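Local atomic coordinates of nitrite reductase (PDB entry 2DV6), a protein that probably catalyses the one-electron reduction of nitrite to nitric oxide in denitrification, using copper ions as its cofactor. Residues F102-Y113 with M124-P132; F29-R39 with D48-V59. All coordinates share one frame; numbering follows the deposited sequence.

Contact 1 of 2, residues F102-Y113 with M124-P132; sequences FVASKVGEFNYY and MEGNIQVLP
The ring of Tyr112 lies flat on the backbone of Gly126: CA of Gly126 stands 3.9 Å from the ring centroid, 19° off the normal, in a CH-pi contact, while the carbonyl O of Asn127 sits at the ring's edge, in its plane. A CG set between backbone N and carbonyl carbon (chi1 65°) swings the ring over its cross-strand neighbour, and a CB on Gly126 would clash with it. Tyr112 OH is hydrogen-bonded to Pro55 O. Phe110 receives Ile128 O near its edge, and its CE1 meets Val130 CG2 at 3.8 Å. From strand 97-103 of the facing sheet, Phe102 CZ meets Ile128 CD1 head-on, 3.6 Å away.

Strands 108-113 and 125-131 are antiparallel neighbours in one sheet of a cupredoxin-like beta sandwich. Six backbone bonds pair Gly108, Phe110 and Tyr112 with Val130, Ile128 and Gly126; Ile128 N to Phe110 O, 2.8 Å, is almost straight at 177°. Phe110, Tyr112, Ile128 and Val130 share one face; on the opposite one Glu109 and Gln129 run side by side, and the carboxylate of Glu125, salt-bridged to Arg120, stands beside Asn111. Replacing Tyr112 with an alanine would probably uncover Gly126 and leave Pro55 O without its hydroxyl partner. Met124 binds copper with His77, Cys114 and His119. Pairing the backbone N-H and C=O groups of the buried residues lets the apolar face pack into the sandwich.

Contact 2 of 2, residues F29-R39 with D48-V59; sequences FTLRTGIAEGR and DIDHKINPTLVV
Asp48 brings OD1 to the edge of the Phe29 ring, 4.0 Å from CE2, its carboxylate nearly coplanar with the ring at 7°. Next, Ile49 CD1 comes to the edge of the same ring beside CD2 and ends 3.6 Å from Thr30 O; a CG1 set between backbone N and carbonyl carbon (chi1 68°) turns it toward strand 27-36. Within the type II turn over Ile49-Lys52, His51 places ND1 at the edge of the Arg32 guanidinium, the two planes steeply inclined at 72°. Lys52 N to Ile49 O closes the turn, and Lys52 NZ reaches back to Asp48 O at 2.7 Å.

Ile53 extends CD1 to Ala36 CB, a tight 3.5 Å, beside the type I' turn that joins strand 27-36 to strand 39-45 as a beta hairpin. These segments belong to opposite layers of a Greek-key beta sandwich of the cupredoxin kind: strand 27-36 lies in one sheet and strand 57-60 edges the other, so side-chain packing joins them. Pro55 lays CG against Leu31 CD2 at 3.9 Å. Leu57 passes over the Phe29 ring, its CB above the middle in a CH-pi contact, 4.0 Å from the centroid, and its CD2 touches Phe29 CD2. Val58 O lies near the plane of the Phe29 ring and accepts a hydrogen bond from Arg135. At Val59, CG2 meets Phe29 CE1 edge-on at 3.5 Å.

Contact 1 is mainly a pairing within one sheet, with Phe102 reaching in from the other, whereas contact 2 spans the gap between the two. The first is carried by a backbone ladder, the second mainly by apolar side chains, with no clear hydrogen bond across. In contact 1 the Phe110, Ile128 and Val130 face is buried and the Glu109 and Gln129 face more exposed; in contact 2 the Phe29, Leu31 and Leu57 end is buried and the Glu37 and His51 end exposed. They meet where strand 57-60 runs beside strand 125-131: Leu131 N probably bonds to Val59 O at 2.7 Å, besides the Tyr112 to Pro55 link. Contact 1 includes the copper ligand Met124, which Thr33 of contact 2 touches.

Contact 1 of 2, residues F102-Y113 with M124-P132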
loop_
_atom_site.group_PDB
_atom_site.type_symbol
_atom_site.label_atom_id
_atom_site.label_comp_id
_atom_site.label_asym_id
_atom_site.label_seq_id
_atom_site.Cartn_x
_atom_site.Cartn_y
_atom_site.Cartn_z
ATOM N N PHE A 102 6.112 12.972 35.628
ATOM C CA PHE A 102 6.929 13.473 36.738
ATOM C C PHE A 102 6.531 14.913 37.013
ATOM O O PHE A 102 6.001 15.574 36.138
ATOM C CB PHE A 102 8.426 13.363 36.412
ATOM C CG PHE A 102 8.860 14.232 35.254
ATOM C CD1 PHE A 102 8.795 13.757 33.955
ATOM C CD2 PHE A 102 9.346 15.517 35.477
ATOM C CE1 PHE A 102 9.182 14.544 32.883
ATOM C CE2 PHE A 102 9.731 16.322 34.418
ATOM C CZ PHE A 102 9.653 15.835 33.114
ATOM N N VAL A 103 6.756 15.390 38.234
ATOM C CA VAL A 103 6.509 16.793 38.552
ATOM C C VAL A 103 7.799 17.534 38.232
ATOM O O VAL A 103 8.880 17.141 38.704
ATOM C CB VAL A 103 6.090 17.018 40.035
ATOM C CG1 VAL A 103 5.883 18.527 40.292
ATOM C CG2 VAL A 103 4.787 16.271 40.352
ATOM N N ALA A 104 7.692 18.562 37.394
ATOM C CA ALA A 104 8.846 19.339 36.980
ATOM C C ALA A 104 9.174 20.354 38.085
ATOM O O ALA A 104 8.923 21.547 37.947
ATOM C CB ALA A 104 8.573 20.031 35.635
ATOM N N SER A 105 9.720 19.843 39.183
ATOM C CA SER A 105 9.994 20.650 40.377
ATOM C C SER A 105 11.251 21.545 40.302
ATOM O O SER A 105 11.349 22.488 41.091
ATOM C CB SER A 105 10.051 19.766 41.625
ATOM O OG SER A 105 11.039 18.765 41.466
ATOM N N LYS A 106 12.183 21.271 39.368
ATOM C CA LYS A 106 13.401 22.099 39.228
ATOM C C LYS A 106 13.539 22.724 37.846
ATOM O O LYS A 106 13.585 22.007 36.842
ATOM C CB LYS A 106 14.708 21.339 39.533
ATOM C CG LYS A 106 14.634 20.034 40.333
ATOM C CD LYS A 106 15.622 18.936 39.708
ATOM C CE LYS A 106 15.823 17.649 40.587
ATOM N NZ LYS A 106 14.588 16.803 40.775
ATOM N N VAL A 107 13.653 24.060 37.824
ATOM C CA VAL A 107 13.982 24.882 36.646
ATOM C C VAL A 107 15.328 24.431 36.087
ATOM O O VAL A 107 16.149 23.915 36.834
ATOM C CB VAL A 107 13.992 26.410 37.024
ATOM C CG1 VAL A 107 14.537 27.293 35.912
ATOM C CG2 VAL A 107 12.595 26.884 37.375
ATOM N N GLY A 108 15.532 24.581 34.776
ATOM C CA GLY A 108 16.765 24.167 34.101
ATOM C C GLY A 108 16.505 23.333 32.846
ATOM O O GLY A 108 15.353 23.170 32.431
ATOM N N GLU A 109 17.578 22.811 32.245
ATOM C CA GLU A 109 17.507 21.995 31.026
ATOM C C GLU A 109 17.962 20.592 31.342
ATOM O O GLU A 109 19.011 20.419 31.950
ATOM C CB GLU A 109 18.383 22.574 29.913
ATOM C CG GLU A 109 17.963 23.993 29.489
ATOM C CD GLU A 109 18.504 24.408 28.097
ATOM O OE1 GLU A 109 18.651 25.657 27.873
ATOM O OE2 GLU A 109 18.776 23.493 27.244
ATOM N N PHE A 110 17.165 19.598 30.928
ATOM C CA PHE A 110 17.382 18.201 31.274
ATOM C C PHE A 110 17.273 17.332 30.020
ATOM O O PHE A 110 16.320 17.477 29.251
ATOM C CB PHE A 110 16.329 17.767 32.310
ATOM C CG PHE A 110 16.286 18.651 33.522
ATOM C CD1 PHE A 110 15.510 19.810 33.528
ATOM C CD2 PHE A 110 17.053 18.346 34.648
ATOM C CE1 PHE A 110 15.486 20.649 34.653
ATOM C CE2 PHE A 110 17.039 19.188 35.779
ATOM C CZ PHE A 110 16.255 20.340 35.773
ATOM N N ASN A 111 18.214 16.417 29.827
ATOM C CA ASN A 111 18.155 15.509 28.692
ATOM C C ASN A 111 17.105 14.407 28.906
ATOM O O ASN A 111 16.915 13.946 30.019
ATOM C CB ASN A 111 19.515 14.865 28.441
ATOM C CG ASN A 111 20.570 15.870 28.009
ATOM O OD1 ASN A 111 21.703 15.804 28.458
ATOM N ND2 ASN A 111 20.202 16.811 27.146
ATOM N N TYR A 112 16.426 13.998 27.842
ATOM C CA TYR A 112 15.704 12.729 27.879
ATOM C C TYR A 112 16.389 11.860 26.842
ATOM O O TYR A 112 16.886 12.376 25.858
ATOM C CB TYR A 112 14.201 12.898 27.619
ATOM C CG TYR A 112 13.777 13.410 26.236
ATOM C CD1 TYR A 112 13.494 14.760 26.026
ATOM C CD2 TYR A 112 13.625 12.525 25.151
ATOM C CE1 TYR A 112 13.062 15.243 24.757
ATOM C CE2 TYR A 112 13.223 12.991 23.862
ATOM C CZ TYR A 112 12.915 14.347 23.689
ATOM O OH TYR A 112 12.507 14.790 22.448
ATOM N N TYR A 113 16.459 10.548 27.059
ATOM C CA TYR A 113 17.234 9.714 26.125
ATOM C C TYR A 113 16.777 8.260 26.245
ATOM O O TYR A 113 16.096 7.886 27.213
ATOM C CB TYR A 113 18.746 9.832 26.408
ATOM C CG TYR A 113 19.103 9.330 27.800
ATOM C CD1 TYR A 113 19.414 7.980 28.024
ATOM C CD2 TYR A 113 19.098 10.193 28.891
ATOM C CE1 TYR A 113 19.699 7.505 29.319
ATOM C CE2 TYR A 113 19.400 9.729 30.187
ATOM C CZ TYR A 113 19.680 8.398 30.383
ATOM O OH TYR A 113 19.969 7.960 31.639
ATOM N N MET A 124 19.032 8.971 19.837
ATOM C CA MET A 124 17.832 9.065 20.668
ATOM C C MET A 124 18.037 9.908 21.946
ATOM O O MET A 124 18.242 9.379 23.040
ATOM C CB MET A 124 17.308 7.645 20.963
ATOM C CG MET A 124 16.888 6.869 19.699
ATOM S SD MET A 124 15.894 5.453 20.106
ATOM C CE MET A 124 14.319 6.323 20.332
ATOM N N GLU A 125 17.965 11.218 21.792
ATOM C CA GLU A 125 18.137 12.124 22.894
ATOM C C GLU A 125 17.547 13.467 22.530
ATOM O O GLU A 125 17.754 13.946 21.396
ATOM C CB GLU A 125 19.655 12.311 23.143
ATOM C CG GLU A 125 19.985 13.455 24.120
ATOM C CD GLU A 125 21.436 13.448 24.605
ATOM O OE1 GLU A 125 22.324 13.016 23.859
ATOM O OE2 GLU A 125 21.673 13.878 25.749
ATOM N N GLY A 126 16.874 14.102 23.483
ATOM C CA GLY A 126 16.461 15.505 23.328
ATOM C C GLY A 126 16.438 16.248 24.674
ATOM O O GLY A 126 16.949 15.749 25.658
ATOM N N ASN A 127 15.860 17.437 24.714
ATOM C CA ASN A 127 15.768 18.206 25.968
ATOM C C ASN A 127 14.378 18.515 26.464
ATOM O O ASN A 127 13.437 18.720 25.680
ATOM C CB ASN A 127 16.495 19.542 25.840
ATOM C CG ASN A 127 17.935 19.368 25.440
ATOM O OD1 ASN A 127 18.626 18.500 25.969
ATOM N ND2 ASN A 127 18.399 20.178 24.494
ATOM N N ILE A 128 14.260 18.557 27.780
ATOM C CA ILE A 128 13.109 19.132 28.445
ATOM C C ILE A 128 13.624 20.453 29.045
ATOM O O ILE A 128 14.638 20.444 29.713
ATOM C CB ILE A 128 12.616 18.203 29.595
ATOM C CG1 ILE A 128 12.258 16.830 29.037
ATOM C CG2 ILE A 128 11.422 18.862 30.360
ATOM C CD1 ILE A 128 11.543 15.924 29.999
ATOM N N GLN A 129 12.960 21.573 28.766
ATOM C CA GLN A 129 13.251 22.836 29.416
ATOM C C GLN A 129 12.171 23.107 30.460
ATOM O O GLN A 129 10.995 23.282 30.121
ATOM C CB GLN A 129 13.232 23.972 28.416
ATOM C CG GLN A 129 14.515 24.156 27.601
ATOM C CD GLN A 129 14.357 25.252 26.532
ATOM O OE1 GLN A 129 13.370 26.021 26.525
ATOM N NE2 GLN A 129 15.341 25.324 25.613
ATOM N N VAL A 130 12.569 23.118 31.726
ATOM C CA VAL A 130 11.661 23.544 32.781
ATOM C C VAL A 130 11.880 25.047 33.006
ATOM O O VAL A 130 12.963 25.454 33.444
ATOM C CB VAL A 130 11.889 22.782 34.069
ATOM C CG1 VAL A 130 10.893 23.247 35.113
ATOM C CG2 VAL A 130 11.775 21.269 33.837
ATOM N N LEU A 131 10.876 25.858 32.672
ATOM C CA LEU A 131 10.972 27.311 32.786
ATOM C C LEU A 131 10.317 27.779 34.070
ATOM O O LEU A 131 9.421 27.118 34.584
ATOM C CB LEU A 131 10.291 28.007 31.605
ATOM C CG LEU A 131 10.743 27.771 30.160
ATOM C CD1 LEU A 131 9.710 28.319 29.181
ATOM C CD2 LEU A 131 12.059 28.427 29.899
ATOM N N PRO A 132 10.770 28.934 34.611
ATOM C CA PRO A 132 10.053 29.474 35.764
ATOM C C PRO A 132 8.729 30.107 35.327
ATOM O O PRO A 132 8.503 30.365 34.136
ATOM C CB PRO A 132 11.023 30.556 36.297
ATOM C CG PRO A 132 11.728 31.036 35.071
ATOM C CD PRO A 132 11.928 29.785 34.230
#

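Contact 2 of 2, residues F29-R39 with D48-V59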
loop_
_atom_site.group_PDB
_atom_site.type_symbol
_atom_site.label_atom_id
_atom_site.label_comp_id
_atom_site.label_asym_id
_atom_site.label_seq_id
_atom_site.Cartn_x
_atom_site.Cartn_y
_atom_site.Cartn_z
ATOM N N PHE A 29 2.972 15.088 26.331
ATOM C CA PHE A 29 3.795 15.064 25.121
ATOM C C PHE A 29 3.776 13.660 24.601
ATOM O O PHE A 29 3.969 12.727 25.377
ATOM C CB PHE A 29 5.264 15.463 25.427
ATOM C CG PHE A 29 5.401 16.866 25.946
ATOM C CD1 PHE A 29 5.555 17.096 27.297
ATOM C CD2 PHE A 29 5.260 17.951 25.088
ATOM C CE1 PHE A 29 5.644 18.388 27.775
ATOM C CE2 PHE A 29 5.351 19.269 25.560
ATOM C CZ PHE A 29 5.539 19.488 26.892
ATOM N N THR A 30 3.533 13.503 23.295
ATOM C CA THR A 30 3.629 12.179 22.672
ATOM C C THR A 30 4.851 12.088 21.756
ATOM O O THR A 30 5.071 12.983 20.966
ATOM C CB THR A 30 2.307 11.807 21.925
ATOM O OG1 THR A 30 1.248 11.825 22.880
ATOM C CG2 THR A 30 2.399 10.416 21.271
ATOM N N LEU A 31 5.640 11.022 21.928
ATOM C CA LEU A 31 6.847 10.749 21.169
ATOM C C LEU A 31 6.681 9.385 20.523
ATOM O O LEU A 31 6.337 8.396 21.185
ATOM C CB LEU A 31 8.094 10.713 22.101
ATOM C CG LEU A 31 8.405 11.986 22.914
ATOM C CD1 LEU A 31 9.611 11.846 23.907
ATOM C CD2 LEU A 31 8.634 13.159 21.997
ATOM N N ARG A 32 6.920 9.318 19.228
ATOM C CA ARG A 32 7.018 8.037 18.573
ATOM C C ARG A 32 8.476 7.844 18.184
ATOM O O ARG A 32 9.180 8.806 17.964
ATOM C CB ARG A 32 6.090 7.945 17.352
ATOM C CG ARG A 32 6.402 8.897 16.204
ATOM C CD ARG A 32 5.385 8.729 15.030
ATOM N NE ARG A 32 5.412 9.905 14.154
ATOM C CZ ARG A 32 6.103 9.995 13.016
ATOM N NH1 ARG A 32 6.828 8.966 12.574
ATOM N NH2 ARG A 32 6.066 11.132 12.313
ATOM N N THR A 33 8.943 6.610 18.170
ATOM C CA THR A 33 10.332 6.362 17.794
ATOM C C THR A 33 10.386 6.130 16.267
ATOM O O THR A 33 9.417 5.662 15.667
ATOM C CB THR A 33 10.927 5.161 18.576
ATOM O OG1 THR A 33 10.312 3.946 18.125
ATOM C CG2 THR A 33 10.719 5.305 20.111
ATOM N N GLY A 34 11.498 6.475 15.644
ATOM C CA GLY A 34 11.661 6.205 14.232
ATOM C C GLY A 34 13.025 6.571 13.687
ATOM O O GLY A 34 13.935 6.910 14.433
ATOM N N ILE A 35 13.173 6.430 12.379
ATOM C CA ILE A 35 14.371 6.818 11.670
ATOM C C ILE A 35 14.000 8.074 10.926
ATOM O O ILE A 35 13.061 8.078 10.116
ATOM C CB ILE A 35 14.822 5.771 10.637
ATOM C CG1 ILE A 35 14.925 4.352 11.247
ATOM C CG2 ILE A 35 16.123 6.212 9.978
ATOM C CD1 ILE A 35 15.881 4.185 12.441
ATOM N N ALA A 36 14.690 9.162 11.233
ATOM C CA ALA A 36 14.426 10.400 10.536
ATOM C C ALA A 36 15.681 11.211 10.535
ATOM O O ALA A 36 16.538 11.049 11.415
ATOM C CB ALA A 36 13.289 11.162 11.177
ATOM N N GLU A 37 15.802 12.067 9.524
ATOM C CA GLU A 37 17.036 12.806 9.243
ATOM C C GLU A 37 18.301 11.974 9.334
ATOM O O GLU A 37 19.340 12.501 9.734
ATOM C CB GLU A 37 17.181 13.990 10.188
ATOM C CG GLU A 37 16.058 15.023 10.157
ATOM C CD GLU A 37 16.249 16.058 11.275
ATOM O OE1 GLU A 37 17.413 16.224 11.747
ATOM O OE2 GLU A 37 15.249 16.692 11.689
ATOM N N GLY A 38 18.230 10.687 8.985
ATOM C CA GLY A 38 19.444 9.819 8.937
ATOM C C GLY A 38 19.859 9.098 10.218
ATOM O O GLY A 38 20.922 8.445 10.269
ATOM N N ARG A 39 19.034 9.194 11.261
ATOM C CA ARG A 39 19.376 8.639 12.592
ATOM C C ARG A 39 18.140 7.988 13.192
ATOM O O ARG A 39 17.019 8.239 12.755
ATOM C CB ARG A 39 19.812 9.763 13.557
ATOM C CG ARG A 39 21.098 10.500 13.184
ATOM C CD ARG A 39 20.970 11.984 13.517
ATOM N NE ARG A 39 21.029 12.192 14.953
ATOM C CZ ARG A 39 20.351 13.116 15.632
ATOM N NH1 ARG A 39 19.511 13.957 15.017
ATOM N NH2 ARG A 39 20.510 13.182 16.955
ATOM N N ASP A 48 2.795 21.471 20.195
ATOM C CA ASP A 48 3.847 22.320 19.642
ATOM C C ASP A 48 5.041 21.512 19.042
ATOM O O ASP A 48 5.955 22.095 18.461
ATOM C CB ASP A 48 4.297 23.399 20.696
ATOM C CG ASP A 48 4.671 22.789 22.124
ATOM O OD1 ASP A 48 4.805 21.544 22.291
ATOM O OD2 ASP A 48 4.833 23.580 23.103
ATOM N N ILE A 49 5.014 20.176 19.139
ATOM C CA ILE A 49 6.164 19.334 18.732
ATOM C C ILE A 49 5.903 18.448 17.502
ATOM O O ILE A 49 6.696 17.560 17.154
ATOM C CB ILE A 49 6.678 18.494 19.934
ATOM C CG1 ILE A 49 5.646 17.424 20.344
ATOM C CG2 ILE A 49 7.075 19.454 21.116
ATOM C CD1 ILE A 49 6.092 16.445 21.421
ATOM N N ASP A 50 4.789 18.702 16.830
ATOM C CA ASP A 50 4.334 17.809 15.770
ATOM C C ASP A 50 5.350 17.599 14.636
ATOM O O ASP A 50 5.745 18.562 13.969
ATOM C CB ASP A 50 3.007 18.315 15.210
ATOM C CG ASP A 50 2.289 17.260 14.377
ATOM O OD1 ASP A 50 1.571 17.677 13.442
ATOM O OD2 ASP A 50 2.440 16.036 14.652
ATOM N N HIS A 51 5.763 16.345 14.433
ATOM C CA HIS A 51 6.768 15.969 13.416
ATOM C C HIS A 51 8.180 16.509 13.643
ATOM O O HIS A 51 9.039 16.446 12.735
ATOM C CB HIS A 51 6.307 16.297 11.969
ATOM C CG HIS A 51 5.199 15.417 11.493
ATOM N ND1 HIS A 51 5.426 14.167 10.953
ATOM C CD2 HIS A 51 3.852 15.572 11.542
ATOM C CE1 HIS A 51 4.265 13.595 10.675
ATOM N NE2 HIS A 51 3.298 14.430 11.014
ATOM N N LYS A 52 8.438 17.027 14.836
ATOM C CA LYS A 52 9.765 17.516 15.144
ATOM C C LYS A 52 10.658 16.371 15.657
ATOM O O LYS A 52 10.220 15.551 16.460
ATOM C CB LYS A 52 9.686 18.685 16.135
ATOM C CG LYS A 52 8.956 19.910 15.573
ATOM C CD LYS A 52 9.283 21.111 16.419
ATOM C CE LYS A 52 8.611 22.346 15.879
ATOM N NZ LYS A 52 8.050 23.097 17.040
ATOM N N ILE A 53 11.887 16.302 15.142
ATOM C CA ILE A 53 12.876 15.272 15.533
ATOM C C ILE A 53 13.433 15.662 16.900
ATOM O O ILE A 53 13.797 16.818 17.104
ATOM C CB ILE A 53 14.060 15.185 14.519
ATOM C CG1 ILE A 53 13.608 14.800 13.093
ATOM C CG2 ILE A 53 15.189 14.253 15.009
ATOM C CD1 ILE A 53 12.361 14.004 12.940
ATOM N N ASN A 54 13.449 14.718 17.841
ATOM C CA ASN A 54 13.983 14.952 19.192
ATOM C C ASN A 54 13.524 16.289 19.791
ATOM O O ASN A 54 14.364 17.118 20.153
ATOM C CB ASN A 54 15.523 14.872 19.169
ATOM C CG ASN A 54 16.034 13.467 18.834
ATOM O OD1 ASN A 54 17.069 13.311 18.161
ATOM N ND2 ASN A 54 15.313 12.436 19.302
ATOM N N PRO A 55 12.192 16.522 19.846
ATOM C CA PRO A 55 11.719 17.857 20.241
ATOM C C PRO A 55 12.069 18.263 21.682
ATOM O O PRO A 55 12.115 17.425 22.625
ATOM C CB PRO A 55 10.193 17.761 20.082
ATOM C CG PRO A 55 9.879 16.333 20.138
ATOM C CD PRO A 55 11.068 15.623 19.510
ATOM N N THR A 56 12.325 19.554 21.832
ATOM C CA THR A 56 12.439 20.154 23.145
ATOM C C THR A 56 11.039 20.226 23.728
ATOM O O THR A 56 10.104 20.739 23.094
ATOM C CB THR A 56 13.124 21.515 23.081
ATOM O OG1 THR A 56 14.418 21.334 22.481
ATOM C CG2 THR A 56 13.307 22.109 24.515
ATOM N N LEU A 57 10.882 19.649 24.916
ATOM C CA LEU A 57 9.584 19.636 25.585
ATOM C C LEU A 57 9.595 20.802 26.557
ATOM O O LEU A 57 10.323 20.772 27.557
ATOM C CB LEU A 57 9.410 18.303 26.311
ATOM C CG LEU A 57 9.633 17.016 25.490
ATOM C CD1 LEU A 57 9.332 15.779 26.306
ATOM C CD2 LEU A 57 8.785 17.057 24.224
ATOM N N VAL A 58 8.842 21.852 26.266
ATOM C CA VAL A 58 8.878 22.994 27.163
ATOM C C VAL A 58 7.752 23.048 28.173
ATOM O O VAL A 58 6.567 22.966 27.850
ATOM C CB VAL A 58 9.374 24.381 26.542
ATOM C CG1 VAL A 58 9.661 24.332 25.037
ATOM C CG2 VAL A 58 8.566 25.610 27.010
ATOM N N VAL A 59 8.186 23.209 29.408
ATOM C CA VAL A 59 7.393 22.945 30.573
ATOM C C VAL A 59 7.684 24.046 31.614
ATOM O O VAL A 59 8.675 24.772 31.502
ATOM C CB VAL A 59 7.743 21.509 31.031
ATOM C CG1 VAL A 59 7.818 21.357 32.522
ATOM C CG2 VAL A 59 6.804 20.501 30.323
#